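Putative N-acetylmuramoyl-L-alanine amidase (PDB 3CZX) probably cleaves the amide bond between N-acetylmuramoyl residues and L-amino acids in cell-wall glycopeptides, as a zinc-dependent hydrolase. Local coordinates at residues S3-L8 with T48-G53; N35-I40 with A168-I173; T79-N84 with F148-T153; I90-T95 with I142-F147; K99-V104 with A174-A179. All blocks are in the same frame, centred on the assembly; numbering follows the deposited sequence.

The five contacts sample an alpha/beta sheet, the helices lying on it and the loops at its zinc end. Contacts 1 and 4 pair strands of the same six-stranded sheet, with centres 18 Å apart. Contacts 2 and 5 both use helix 152-177, in consecutive parts of its C-terminal half, and their centres are 12 Å apart. Contact 2 also touches both strand pairs, Leu8 meeting Val37 and Phe144 meeting Ile169. Zinc is held by His12, Glu26 and His78. The side chain of Glu145 in contact 4 is about 5 Å, and that of Thr79 in contact 3 about 6 Å, from the metal, whereas contact 5 is remote from it.

Contact 1 of 5, residues S3-L8 with T48-G53; sequences SKIICL and TVKTDG
Ile6 and Val49 pair as neighbours in the parallel strands of a beta-alpha-beta crossover, helix 26-45 linking strand 6-10 to strand 49-51 at the edge of the sheet. Three backbone bonds join the strands: Ile6 N to Thr48 O, Lys50 N to Ile6 O (2.8 Å) and Leu8 N to Lys50 O. The strand axes diverge by 28°, the twist of ordinary parallel sheet.

Lys50, on the edge strand, illustrates how an aliphatic stem can pack on the neighbouring segment. Its CB leaves on the Cys7 side of the sheet, and chi1 of -58° lays CG beside the backbone N, directing the chain back toward Ile5. There CG comes 4.0 Å from Ile5 CG2, and CD passes the same methyl. CE then faces both methyls of the isoleucine, 3.7 Å from Ile5 CG2 and from Ile5 CD1, before NZ goes by CD1 at 3.9 Å. On the other side of the sheet Val49 CG1 packs against Leu8 CD1, beneath helix 26-45, whose Val37 and Ala38 touch Leu8.

Beyond the paired residues, water takes over as connector. One molecule donates to Lys4 O and accepts from Thr48 OG1, while a second links Lys4 O (2.7 Å) with Thr48 N. At the other end Asp52 turns its carboxylate to Arg34, in a salt bridge, and to the backbone N of Ala10. An ST turn is formed here, in which Thr51 OG1 accepts from Gly53 N at 2.9 Å.

Contact 2 of 5, residues N35-I40 with A168-I173; sequences NIVASI and AIADAI
Val37 and Ile40 meet Ile169, Ala170 and Ile173 through aliphatic groups alone; no ring, amide or carboxylate presents a face or an edge across this helix pair, so methyl groups do most of the touching. Val37 is the central side chain. With CG1 anti to the backbone N (chi1 175°), its two methyls spread along the partner helix: CG2 rests on Ile169 CG2 at 3.9 Å, the two side chains crossing at about a right angle, while CG1 reaches Ile173 CD1 at 4.1 Å. One turn further on, Ile40 CG2 presses onto Ala170 CB at 3.5 Å, a close methyl-to-methyl approach.

The small Ala170 side chain allows the backbones to come close. The CA atoms of Val37 and Ala170 are 5.2 Å apart and the helix axes approach to 8.7 Å, crossing at -44°. All five side chains are buried, and no hydrogen bond passes between the segments.

Both helices belong to the layer over one face of the central sheet. Val37 reaches down to Leu8 of strand 6-10 and Phe77 of strand 73-77, and Ile173 to Ile75, while Ile169 and Ala172 turn to the next helix, 99-113.

Contact 3 of 5, residues T79-N84 with F148-T153; sequences TNAAAN and FISNDT
The loop that follows strand 73-77, just past the zinc ligand His78, is fastened here to the turn leading into helix 152-177, with Asn80 and Phe148 face to face at the join. The turn is a type I beta turn from Phe148 to Asn151, and Asn151 is the N-cap of the helix.

Asn80 lies over the Phe148 ring almost flat, amide and ring planes only 5° apart. Its CB stands over the ring centre, 3.5 Å from the centroid, in a CH-pi contact, and ND2 comes 3.5 Å from CZ. Asn80 OD1 accepts from Ala81 N on an in-plane lone pair, which helps fix the amide's rotation. Beneath the stack the backbones are bridged once, Ile149 N donating to Asn80 O at 2.9 Å from above the carbonyl plane.

Beside the stack, Thr79 CB and OG1 pack on Ile149 CB. Thr79 OG1 is buried there with no polar partner in the model, whereas its backbone N is bound by the zinc ligand Glu26. The Thr79 side chain is about 6 Å from the zinc ion, so the loop borders the metal site.

Ser150 completes the join. Chi1 of 50° tucks OG between its own backbone N and carbonyl carbon, where it accepts from Ala82 N at 3.0 Å, close to the plane of the Phe148 ring. The same OG donates to a water at 2.8 Å, and that water donates to Asn84 O.

Contact 4 of 5, residues I90-T95 with I142-F147; sequences IEALST and IVFEPF
Glu91 with Glu145 and Leu93 with Val143 form successive hydrogen-bonded pairs of an antiparallel ladder, and the non-hydrogen-bonded pair Ala92-Phe144 lies between them. Each hydrogen-bonded pair makes both its bonds; the straightest is Glu91 N to Glu145 O, at 3.1 Å and 176°. Strand 91-94 thus runs against the parallel strands that include 142-145, making the sheet mixed.

The Phe144 ring gathers the side chains on one face of the sheet. Chi1 of -170° swings it away from its own backbone N, bringing CD1 to 3.8 Å from Ala92 CB. Ile90 CG2 approaches the ring edge near its plane, 3.9 Å from CE1, and Pro146 CG lies over one face, offset toward the rim. Ala92 CB also touches Ile142 CG2. Helix 99-113 closes this side, with Val109 on Phe144 and Cys102 on Ala92.

On the other face Leu93 and Val143 meet at their CB atoms beneath helix 134-138. Beside them Glu91 and Glu145 run in the same direction, their carboxylate planes nearly perpendicular and their OE2 atoms 4.1 Å apart. Glu145 lies about 4 Å from His78, side chain to side chain. Glu91 OE1 makes salt bridges to Lys124 and Arg118, so these cations probably offset the negative charge that Glu91 brings close to Glu145.

Contact 5 of 5, residues K99-V104 with A174-A179; sequences KRWCQV and AMELGA
Arg100 and Glu176 reach for each other from opposite directions, and the guanidinium takes the carboxylate side-on with two nitrogens. NH2 meets OE1 on its syn side at 2.9 Å, while NE meets OE2 from above the carboxylate plane at 3.2 Å. The flat groups are turned 61° against each other, so this salt bridge is far from the coplanar fork, and the NH2 bond is bent, 132° at the hydrogen. With CG anti to the backbone N (chi1 179°), Glu176 lays CG over the Trp101 six-membered ring, 3.8 Å from its centroid, in a CH-pi contact; the bend at chi2 then turns the carboxylate to Arg100.

Trp101 therefore carries the glutamate stem on one face, and at its edge it meets Leu177, whose CD2 comes 3.8 Å from CZ2. These side chains join the first turns of helix 99-113 to the last turn of helix 152-177, which ends in a Schellman motif with Gly178 at positive phi. Both helices lie on the same side of the central sheet, where Trp101 also covers Ile142.

Val104, one turn after Arg100, packs against a face of the guanidinium: its CG2 stands 3.5 Å from the plane, offset toward the rim, and 3.8 Å from Glu176 OE1.

Contact 1 of 5, residues S3-L8 with T48-G53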
# COMPACT_ATOMS: atom_id res chain seq x y z
N SER A 3 -24.93 -7.46 8.23
CA SER A 3 -25.00 -7.44 9.68
C SER A 3 -23.68 -7.88 10.30
O SER A 3 -23.49 -7.70 11.50
CB SER A 3 -26.10 -8.39 10.17
OG SER A 3 -25.74 -9.75 9.95
N LYS A 4 -22.79 -8.46 9.49
CA LYS A 4 -21.53 -9.02 9.97
C LYS A 4 -20.50 -7.93 10.26
O LYS A 4 -20.58 -6.88 9.72
CB LYS A 4 -21.00 -10.04 8.98
CG LYS A 4 -21.93 -11.22 8.74
CD LYS A 4 -21.81 -12.33 9.68
CE LYS A 4 -22.64 -13.55 9.24
NZ LYS A 4 -21.80 -14.81 9.08
N ILE A 5 -19.59 -8.20 11.18
CA ILE A 5 -18.51 -7.29 11.53
C ILE A 5 -17.18 -8.03 11.36
O ILE A 5 -16.96 -9.10 11.96
CB ILE A 5 -18.64 -6.82 12.97
CG1 ILE A 5 -19.94 -6.03 13.15
CG2 ILE A 5 -17.45 -6.00 13.37
CD1 ILE A 5 -20.11 -5.45 14.57
N ILE A 6 -16.32 -7.45 10.54
CA ILE A 6 -14.98 -7.99 10.30
C ILE A 6 -14.02 -7.08 11.07
O ILE A 6 -14.08 -5.86 10.89
CB ILE A 6 -14.64 -7.94 8.82
CG1 ILE A 6 -15.62 -8.80 8.00
CG2 ILE A 6 -13.21 -8.45 8.55
CD1 ILE A 6 -16.00 -8.20 6.71
N CYS A 7 -13.15 -7.66 11.88
CA CYS A 7 -12.11 -6.92 12.60
C CYS A 7 -10.78 -7.24 11.93
O CYS A 7 -10.45 -8.40 11.74
CB CYS A 7 -12.07 -7.32 14.08
SG CYS A 7 -10.65 -6.71 15.02
N LEU A 8 -10.05 -6.20 11.52
CA LEU A 8 -8.72 -6.37 10.98
C LEU A 8 -7.73 -5.49 11.73
O LEU A 8 -7.96 -4.26 11.84
CB LEU A 8 -8.70 -5.95 9.51
CG LEU A 8 -9.62 -6.68 8.53
CD1 LEU A 8 -9.46 -6.10 7.14
CD2 LEU A 8 -9.39 -8.22 8.46
N THR A 48 -18.87 -3.93 6.75
CA THR A 48 -18.45 -3.29 7.99
C THR A 48 -17.14 -3.91 8.43
O THR A 48 -17.08 -5.10 8.75
CB THR A 48 -19.44 -3.55 9.12
OG1 THR A 48 -20.70 -3.00 8.78
CG2 THR A 48 -18.98 -2.92 10.40
N VAL A 49 -16.13 -3.06 8.49
CA VAL A 49 -14.81 -3.42 9.00
C VAL A 49 -14.43 -2.51 10.14
O VAL A 49 -14.50 -1.28 10.01
CB VAL A 49 -13.74 -3.36 7.91
CG1 VAL A 49 -12.42 -3.91 8.44
CG2 VAL A 49 -14.21 -4.13 6.67
N LYS A 50 -14.00 -3.09 11.24
CA LYS A 50 -13.41 -2.34 12.34
C LYS A 50 -11.93 -2.63 12.39
O LYS A 50 -11.52 -3.77 12.34
CB LYS A 50 -14.10 -2.68 13.66
CG LYS A 50 -15.60 -2.42 13.63
CD LYS A 50 -16.25 -2.38 14.99
CE LYS A 50 -17.78 -2.63 14.87
NZ LYS A 50 -18.45 -2.32 16.17
N THR A 51 -11.13 -1.58 12.54
CA THR A 51 -9.68 -1.73 12.57
C THR A 51 -9.07 -0.97 13.75
O THR A 51 -9.75 -0.23 14.48
CB THR A 51 -9.07 -1.21 11.27
OG1 THR A 51 -9.18 0.23 11.24
CG2 THR A 51 -9.76 -1.77 10.03
N ASP A 52 -7.76 -1.17 13.87
CA ASP A 52 -6.88 -0.34 14.70
C ASP A 52 -6.32 0.87 13.92
O ASP A 52 -5.24 1.38 14.25
CB ASP A 52 -5.74 -1.18 15.24
CG ASP A 52 -4.93 -1.91 14.12
OD1 ASP A 52 -5.45 -2.06 13.01
OD2 ASP A 52 -3.80 -2.37 14.40
N GLY A 53 -7.03 1.30 12.88
CA GLY A 53 -6.66 2.47 12.07
C GLY A 53 -5.90 2.18 10.80
O GLY A 53 -5.83 1.05 10.34
O HOH W 1 -22.57 -4.59 10.21
O HOH W 2 -20.79 -6.13 7.11

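Contact 2 of 5, residues N35-I40 with A168-I173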
# COMPACT_ATOMS: atom_id res chain seq x y z
N ASN A 35 -4.56 -2.42 5.77
CA ASN A 35 -5.17 -1.30 5.05
C ASN A 35 -5.79 -1.71 3.74
O ASN A 35 -6.89 -1.24 3.37
CB ASN A 35 -4.13 -0.18 4.83
CG ASN A 35 -3.86 0.62 6.08
OD1 ASN A 35 -4.51 0.46 7.09
ND2 ASN A 35 -2.85 1.51 6.03
N ILE A 36 -5.07 -2.54 2.99
CA ILE A 36 -5.52 -2.92 1.63
C ILE A 36 -6.72 -3.84 1.75
O ILE A 36 -7.73 -3.68 1.06
CB ILE A 36 -4.41 -3.54 0.81
CG1 ILE A 36 -3.28 -2.51 0.61
CG2 ILE A 36 -4.93 -4.02 -0.52
CD1 ILE A 36 -2.05 -3.14 0.02
N VAL A 37 -6.63 -4.85 2.61
CA VAL A 37 -7.77 -5.74 2.75
C VAL A 37 -8.99 -4.98 3.24
O VAL A 37 -10.08 -5.23 2.76
CB VAL A 37 -7.43 -6.94 3.66
CG1 VAL A 37 -8.68 -7.83 3.92
CG2 VAL A 37 -6.35 -7.79 3.06
N ALA A 38 -8.80 -4.08 4.19
CA ALA A 38 -9.92 -3.28 4.75
C ALA A 38 -10.55 -2.44 3.65
O ALA A 38 -11.79 -2.39 3.51
CB ALA A 38 -9.42 -2.41 5.88
N SER A 39 -9.70 -1.76 2.88
CA SER A 39 -10.21 -0.86 1.84
C SER A 39 -11.05 -1.59 0.78
O SER A 39 -12.06 -1.06 0.33
CB SER A 39 -9.07 -0.11 1.17
OG SER A 39 -8.28 -0.99 0.41
N ILE A 40 -10.66 -2.81 0.40
CA ILE A 40 -11.36 -3.61 -0.60
C ILE A 40 -12.69 -4.12 -0.02
O ILE A 40 -13.73 -4.12 -0.70
CB ILE A 40 -10.49 -4.76 -1.14
CG1 ILE A 40 -9.29 -4.17 -1.92
CG2 ILE A 40 -11.31 -5.68 -2.06
CD1 ILE A 40 -8.26 -5.17 -2.42
N ALA A 168 -7.15 -11.00 -3.12
CA ALA A 168 -7.52 -12.44 -2.95
C ALA A 168 -8.06 -12.68 -1.52
O ALA A 168 -9.07 -13.37 -1.32
CB ALA A 168 -6.32 -13.39 -3.26
N ILE A 169 -7.39 -12.09 -0.53
CA ILE A 169 -7.81 -12.28 0.87
C ILE A 169 -9.20 -11.66 1.09
O ILE A 169 -10.13 -12.31 1.61
CB ILE A 169 -6.76 -11.68 1.86
CG1 ILE A 169 -5.46 -12.50 1.83
CG2 ILE A 169 -7.34 -11.59 3.32
CD1 ILE A 169 -4.24 -11.79 2.53
N ALA A 170 -9.35 -10.42 0.67
CA ALA A 170 -10.62 -9.68 0.79
C ALA A 170 -11.73 -10.46 0.07
O ALA A 170 -12.83 -10.64 0.61
CB ALA A 170 -10.45 -8.26 0.22
N ASP A 171 -11.48 -10.87 -1.16
CA ASP A 171 -12.50 -11.58 -1.94
C ASP A 171 -12.95 -12.89 -1.25
O ASP A 171 -14.15 -13.27 -1.31
CB ASP A 171 -11.99 -11.90 -3.35
CG ASP A 171 -11.94 -10.70 -4.27
OD1 ASP A 171 -12.58 -9.64 -4.01
OD2 ASP A 171 -11.22 -10.82 -5.28
N ALA A 172 -11.99 -13.60 -0.65
CA ALA A 172 -12.27 -14.85 0.05
C ALA A 172 -13.12 -14.61 1.31
O ALA A 172 -13.99 -15.43 1.64
CB ALA A 172 -10.96 -15.59 0.38
N ILE A 173 -12.85 -13.52 2.03
CA ILE A 173 -13.62 -13.17 3.20
C ILE A 173 -15.04 -12.87 2.77
O ILE A 173 -15.96 -13.46 3.29
CB ILE A 173 -13.00 -11.97 3.99
CG1 ILE A 173 -11.66 -12.33 4.61
CG2 ILE A 173 -13.93 -11.46 5.08
CD1 ILE A 173 -10.86 -11.13 5.12

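Contact 3 of 5, residues T79-N84 with F148-T153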
# COMPACT_ATOMS: atom_id res chain seq x y z
N THR A 79 3.99 -11.23 9.88
CA THR A 79 4.85 -12.07 9.05
C THR A 79 5.57 -13.07 9.94
O THR A 79 5.94 -12.73 11.10
CB THR A 79 5.91 -11.27 8.25
OG1 THR A 79 6.76 -10.57 9.15
CG2 THR A 79 5.28 -10.26 7.38
N ASN A 80 5.77 -14.28 9.42
CA ASN A 80 6.58 -15.28 10.07
C ASN A 80 8.05 -14.92 9.89
O ASN A 80 8.39 -14.00 9.16
CB ASN A 80 6.24 -16.68 9.56
CG ASN A 80 6.24 -17.71 10.67
OD1 ASN A 80 7.06 -17.62 11.61
ND2 ASN A 80 5.33 -18.68 10.59
N ALA A 81 8.92 -15.59 10.64
CA ALA A 81 10.35 -15.36 10.55
C ALA A 81 11.07 -16.59 11.12
O ALA A 81 10.61 -17.17 12.09
CB ALA A 81 10.74 -14.13 11.34
N ALA A 82 12.19 -16.93 10.51
CA ALA A 82 13.09 -17.99 11.01
C ALA A 82 14.53 -17.60 10.72
O ALA A 82 14.83 -16.84 9.77
CB ALA A 82 12.78 -19.30 10.35
N ALA A 83 15.43 -18.11 11.56
CA ALA A 83 16.86 -17.99 11.26
C ALA A 83 17.18 -18.74 9.95
O ALA A 83 18.05 -18.33 9.19
CB ALA A 83 17.69 -18.52 12.43
N ASN A 84 16.44 -19.81 9.69
CA ASN A 84 16.57 -20.55 8.45
C ASN A 84 15.87 -19.79 7.33
O ASN A 84 14.63 -19.81 7.25
CB ASN A 84 15.92 -21.93 8.57
CG ASN A 84 15.91 -22.68 7.25
OD1 ASN A 84 16.40 -22.22 6.22
ND2 ASN A 84 15.32 -23.88 7.29
N PHE A 148 7.02 -15.84 5.37
CA PHE A 148 8.19 -15.59 6.19
C PHE A 148 8.91 -14.40 5.60
O PHE A 148 9.39 -14.46 4.46
CB PHE A 148 9.12 -16.80 6.16
CG PHE A 148 8.69 -17.94 7.03
CD1 PHE A 148 9.39 -18.25 8.18
CD2 PHE A 148 7.58 -18.71 6.69
CE1 PHE A 148 8.98 -19.29 8.99
CE2 PHE A 148 7.17 -19.75 7.51
CZ PHE A 148 7.88 -20.04 8.65
N ILE A 149 9.03 -13.32 6.38
CA ILE A 149 9.75 -12.15 5.96
C ILE A 149 11.21 -12.47 5.73
O ILE A 149 11.89 -11.78 4.96
CB ILE A 149 9.58 -10.99 6.96
CG1 ILE A 149 9.94 -9.67 6.32
CG2 ILE A 149 10.38 -11.24 8.27
CD1 ILE A 149 9.72 -8.48 7.23
N SER A 150 11.67 -13.51 6.43
CA SER A 150 13.05 -14.01 6.31
C SER A 150 13.32 -14.78 5.01
O SER A 150 14.48 -15.05 4.67
CB SER A 150 13.38 -14.82 7.55
OG SER A 150 12.38 -15.77 7.79
N ASN A 151 12.28 -15.17 4.27
CA ASN A 151 12.43 -15.81 2.99
C ASN A 151 12.54 -14.77 1.87
O ASN A 151 11.55 -14.18 1.49
CB ASN A 151 11.25 -16.76 2.72
CG ASN A 151 11.52 -17.68 1.56
OD1 ASN A 151 11.66 -17.24 0.41
ND2 ASN A 151 11.64 -18.96 1.85
N ASP A 152 13.76 -14.50 1.38
CA ASP A 152 13.94 -13.42 0.43
C ASP A 152 13.07 -13.56 -0.84
O ASP A 152 12.55 -12.55 -1.37
CB ASP A 152 15.41 -13.30 -0.02
CG ASP A 152 16.32 -12.89 1.08
OD1 ASP A 152 15.89 -12.48 2.18
OD2 ASP A 152 17.55 -12.96 0.82
N THR A 153 12.97 -14.78 -1.36
CA THR A 153 12.21 -15.08 -2.57
C THR A 153 10.71 -14.85 -2.34
O THR A 153 10.05 -14.16 -3.14
CB THR A 153 12.46 -16.54 -3.05
OG1 THR A 153 13.83 -16.64 -3.50
CG2 THR A 153 11.52 -16.92 -4.22
O HOH W 3 12.70 -18.05 6.26

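Contact 4 of 5, residues I90-T95 with I142-F147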
# COMPACT_ATOMS: atom_id res chain seq x y z
N ILE A 90 2.54 -20.70 4.67
CA ILE A 90 1.42 -19.94 5.17
C ILE A 90 0.84 -20.60 6.39
O ILE A 90 0.56 -21.79 6.37
CB ILE A 90 0.28 -19.97 4.11
CG1 ILE A 90 0.71 -19.28 2.81
CG2 ILE A 90 -1.02 -19.35 4.69
CD1 ILE A 90 -0.13 -19.73 1.60
N GLU A 91 0.60 -19.81 7.42
CA GLU A 91 -0.15 -20.32 8.54
C GLU A 91 -0.93 -19.25 9.26
O GLU A 91 -0.63 -18.05 9.19
CB GLU A 91 0.74 -21.10 9.47
CG GLU A 91 1.81 -20.33 10.18
CD GLU A 91 2.73 -21.23 11.03
OE1 GLU A 91 3.11 -22.33 10.61
OE2 GLU A 91 3.04 -20.82 12.15
N ALA A 92 -1.94 -19.72 9.97
CA ALA A 92 -2.84 -18.86 10.75
C ALA A 92 -3.11 -19.59 12.05
O ALA A 92 -3.49 -20.78 12.01
CB ALA A 92 -4.12 -18.63 10.00
N LEU A 93 -2.88 -18.90 13.16
CA LEU A 93 -2.97 -19.45 14.50
C LEU A 93 -4.27 -18.99 15.10
O LEU A 93 -4.52 -17.80 15.14
CB LEU A 93 -1.82 -18.90 15.35
CG LEU A 93 -1.73 -19.34 16.79
CD1 LEU A 93 -1.25 -20.81 16.80
CD2 LEU A 93 -0.77 -18.39 17.64
N SER A 94 -5.11 -19.92 15.58
CA SER A 94 -6.32 -19.49 16.28
C SER A 94 -6.85 -20.65 17.10
O SER A 94 -6.25 -21.71 17.12
CB SER A 94 -7.36 -19.01 15.28
OG SER A 94 -8.44 -18.31 15.88
N THR A 95 -7.99 -20.41 17.73
CA THR A 95 -8.77 -21.50 18.36
C THR A 95 -9.40 -22.40 17.28
O THR A 95 -9.68 -21.97 16.17
CB THR A 95 -9.92 -20.89 19.20
OG1 THR A 95 -10.69 -19.97 18.41
CG2 THR A 95 -9.40 -20.14 20.43
N ILE A 142 -7.56 -14.37 14.99
CA ILE A 142 -6.70 -15.17 14.09
C ILE A 142 -5.41 -14.39 13.86
O ILE A 142 -5.46 -13.25 13.39
CB ILE A 142 -7.41 -15.36 12.74
CG1 ILE A 142 -8.75 -16.11 12.92
CG2 ILE A 142 -6.51 -16.11 11.71
CD1 ILE A 142 -9.59 -16.12 11.67
N VAL A 143 -4.28 -14.98 14.23
CA VAL A 143 -2.97 -14.41 13.93
C VAL A 143 -2.55 -15.00 12.60
O VAL A 143 -2.19 -16.17 12.52
CB VAL A 143 -1.95 -14.72 15.05
CG1 VAL A 143 -0.50 -14.32 14.65
CG2 VAL A 143 -2.39 -14.06 16.33
N PHE A 144 -2.64 -14.18 11.54
CA PHE A 144 -2.38 -14.65 10.18
C PHE A 144 -0.98 -14.29 9.74
O PHE A 144 -0.63 -13.10 9.73
CB PHE A 144 -3.44 -14.06 9.22
CG PHE A 144 -3.45 -14.64 7.83
CD1 PHE A 144 -3.09 -15.94 7.58
CD2 PHE A 144 -3.88 -13.87 6.75
CE1 PHE A 144 -3.14 -16.47 6.28
CE2 PHE A 144 -3.93 -14.39 5.50
CZ PHE A 144 -3.55 -15.68 5.25
N GLU A 145 -0.21 -15.31 9.37
CA GLU A 145 1.17 -15.17 8.90
C GLU A 145 1.28 -15.76 7.52
O GLU A 145 1.69 -16.89 7.32
CB GLU A 145 2.12 -15.85 9.87
CG GLU A 145 2.04 -15.28 11.26
CD GLU A 145 3.08 -15.86 12.17
OE1 GLU A 145 4.24 -15.44 12.11
OE2 GLU A 145 2.73 -16.76 12.92
N PRO A 146 0.93 -14.97 6.51
CA PRO A 146 0.95 -15.52 5.15
C PRO A 146 2.33 -15.92 4.61
O PRO A 146 2.38 -16.77 3.73
CB PRO A 146 0.37 -14.39 4.30
CG PRO A 146 -0.13 -13.40 5.18
CD PRO A 146 0.38 -13.61 6.57
N PHE A 147 3.41 -15.33 5.11
CA PHE A 147 4.75 -15.69 4.61
C PHE A 147 5.82 -15.32 5.63
O PHE A 147 5.55 -14.59 6.57
CB PHE A 147 5.04 -15.01 3.25
CG PHE A 147 5.18 -13.52 3.33
CD1 PHE A 147 6.40 -12.91 3.44
CD2 PHE A 147 4.06 -12.72 3.34
CE1 PHE A 147 6.51 -11.52 3.55
CE2 PHE A 147 4.15 -11.34 3.42
CZ PHE A 147 5.38 -10.75 3.56

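Contact 5 of 5, residues K99-V104 with A174-A179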
# COMPACT_ATOMS: atom_id res chain seq x y z
N LYS A 99 -10.93 -22.67 12.73
CA LYS A 99 -10.16 -23.47 11.76
C LYS A 99 -10.61 -23.22 10.31
O LYS A 99 -9.78 -22.99 9.43
CB LYS A 99 -10.25 -24.96 12.11
CG LYS A 99 -9.63 -25.88 11.08
CD LYS A 99 -10.03 -27.34 11.38
CE LYS A 99 -9.28 -27.89 12.49
NZ LYS A 99 -9.53 -29.38 12.42
N ARG A 100 -11.90 -23.25 10.06
CA ARG A 100 -12.41 -23.01 8.73
C ARG A 100 -11.98 -21.64 8.25
O ARG A 100 -11.50 -21.53 7.14
CB ARG A 100 -13.93 -23.17 8.72
CG ARG A 100 -14.62 -22.66 7.50
CD ARG A 100 -14.20 -23.27 6.24
NE ARG A 100 -15.05 -22.75 5.17
CZ ARG A 100 -14.93 -23.08 3.89
NH1 ARG A 100 -13.97 -23.92 3.50
NH2 ARG A 100 -15.74 -22.56 2.98
N TRP A 101 -12.12 -20.60 9.07
CA TRP A 101 -11.69 -19.28 8.63
C TRP A 101 -10.20 -19.24 8.29
O TRP A 101 -9.82 -18.66 7.28
CB TRP A 101 -11.97 -18.22 9.68
CG TRP A 101 -13.26 -17.60 9.57
CD1 TRP A 101 -14.26 -17.67 10.48
CD2 TRP A 101 -13.73 -16.75 8.52
NE1 TRP A 101 -15.33 -16.91 10.07
CE2 TRP A 101 -15.03 -16.33 8.86
CE3 TRP A 101 -13.16 -16.27 7.33
CZ2 TRP A 101 -15.79 -15.49 8.03
CZ3 TRP A 101 -13.93 -15.42 6.50
CH2 TRP A 101 -15.21 -15.05 6.87
N CYS A 102 -9.38 -19.87 9.13
CA CYS A 102 -7.92 -19.96 8.88
C CYS A 102 -7.64 -20.61 7.53
O CYS A 102 -6.71 -20.19 6.81
CB CYS A 102 -7.23 -20.74 10.00
SG CYS A 102 -7.19 -19.84 11.56
N GLN A 103 -8.42 -21.63 7.21
CA GLN A 103 -8.24 -22.41 5.98
C GLN A 103 -8.71 -21.59 4.76
O GLN A 103 -8.05 -21.61 3.71
CB GLN A 103 -8.95 -23.76 6.08
CG GLN A 103 -8.23 -24.68 7.06
CD GLN A 103 -8.94 -25.96 7.37
OE1 GLN A 103 -10.19 -26.08 7.23
NE2 GLN A 103 -8.17 -26.94 7.84
N VAL A 104 -9.81 -20.86 4.91
CA VAL A 104 -10.30 -19.96 3.84
C VAL A 104 -9.23 -18.91 3.51
O VAL A 104 -8.89 -18.69 2.34
CB VAL A 104 -11.60 -19.25 4.27
CG1 VAL A 104 -11.98 -18.12 3.32
CG2 VAL A 104 -12.74 -20.26 4.39
N ALA A 174 -15.20 -12.03 1.76
CA ALA A 174 -16.53 -11.68 1.26
C ALA A 174 -17.27 -12.92 0.79
O ALA A 174 -18.44 -13.11 1.12
CB ALA A 174 -16.44 -10.65 0.15
N MSE A 175 -16.60 -13.78 0.05
CA MSE A 175 -17.26 -15.01 -0.44
C MSE A 175 -17.76 -15.90 0.71
O MSE A 175 -18.89 -16.44 0.68
CB MSE A 175 -16.32 -15.78 -1.36
CG MSE A 175 -16.77 -17.16 -1.76
SE MSE A 175 -18.15 -17.01 -3.13
CE MSE A 175 -16.95 -16.71 -4.62
N GLU A 176 -16.94 -16.03 1.75
CA GLU A 176 -17.30 -16.90 2.87
C GLU A 176 -18.51 -16.35 3.62
O GLU A 176 -19.30 -17.11 4.17
CB GLU A 176 -16.09 -17.05 3.79
CG GLU A 176 -16.29 -17.89 5.02
CD GLU A 176 -16.49 -19.37 4.73
OE1 GLU A 176 -16.41 -19.82 3.57
OE2 GLU A 176 -16.71 -20.11 5.73
N LEU A 177 -18.64 -15.03 3.62
CA LEU A 177 -19.77 -14.32 4.24
C LEU A 177 -20.99 -14.28 3.31
O LEU A 177 -22.08 -13.90 3.74
CB LEU A 177 -19.37 -12.90 4.58
CG LEU A 177 -18.26 -12.80 5.63
CD1 LEU A 177 -17.84 -11.36 5.84
CD2 LEU A 177 -18.73 -13.43 6.94
N GLY A 178 -20.80 -14.66 2.05
CA GLY A 178 -21.84 -14.60 1.03
C GLY A 178 -22.17 -13.20 0.56
O GLY A 178 -23.30 -12.94 0.11
N ALA A 179 -21.19 -12.28 0.65
CA ALA A 179 -21.37 -10.90 0.21
C ALA A 179 -21.02 -10.76 -1.25
O ALA A 179 -19.89 -11.09 -1.67
CB ALA A 179 -20.49 -9.95 1.04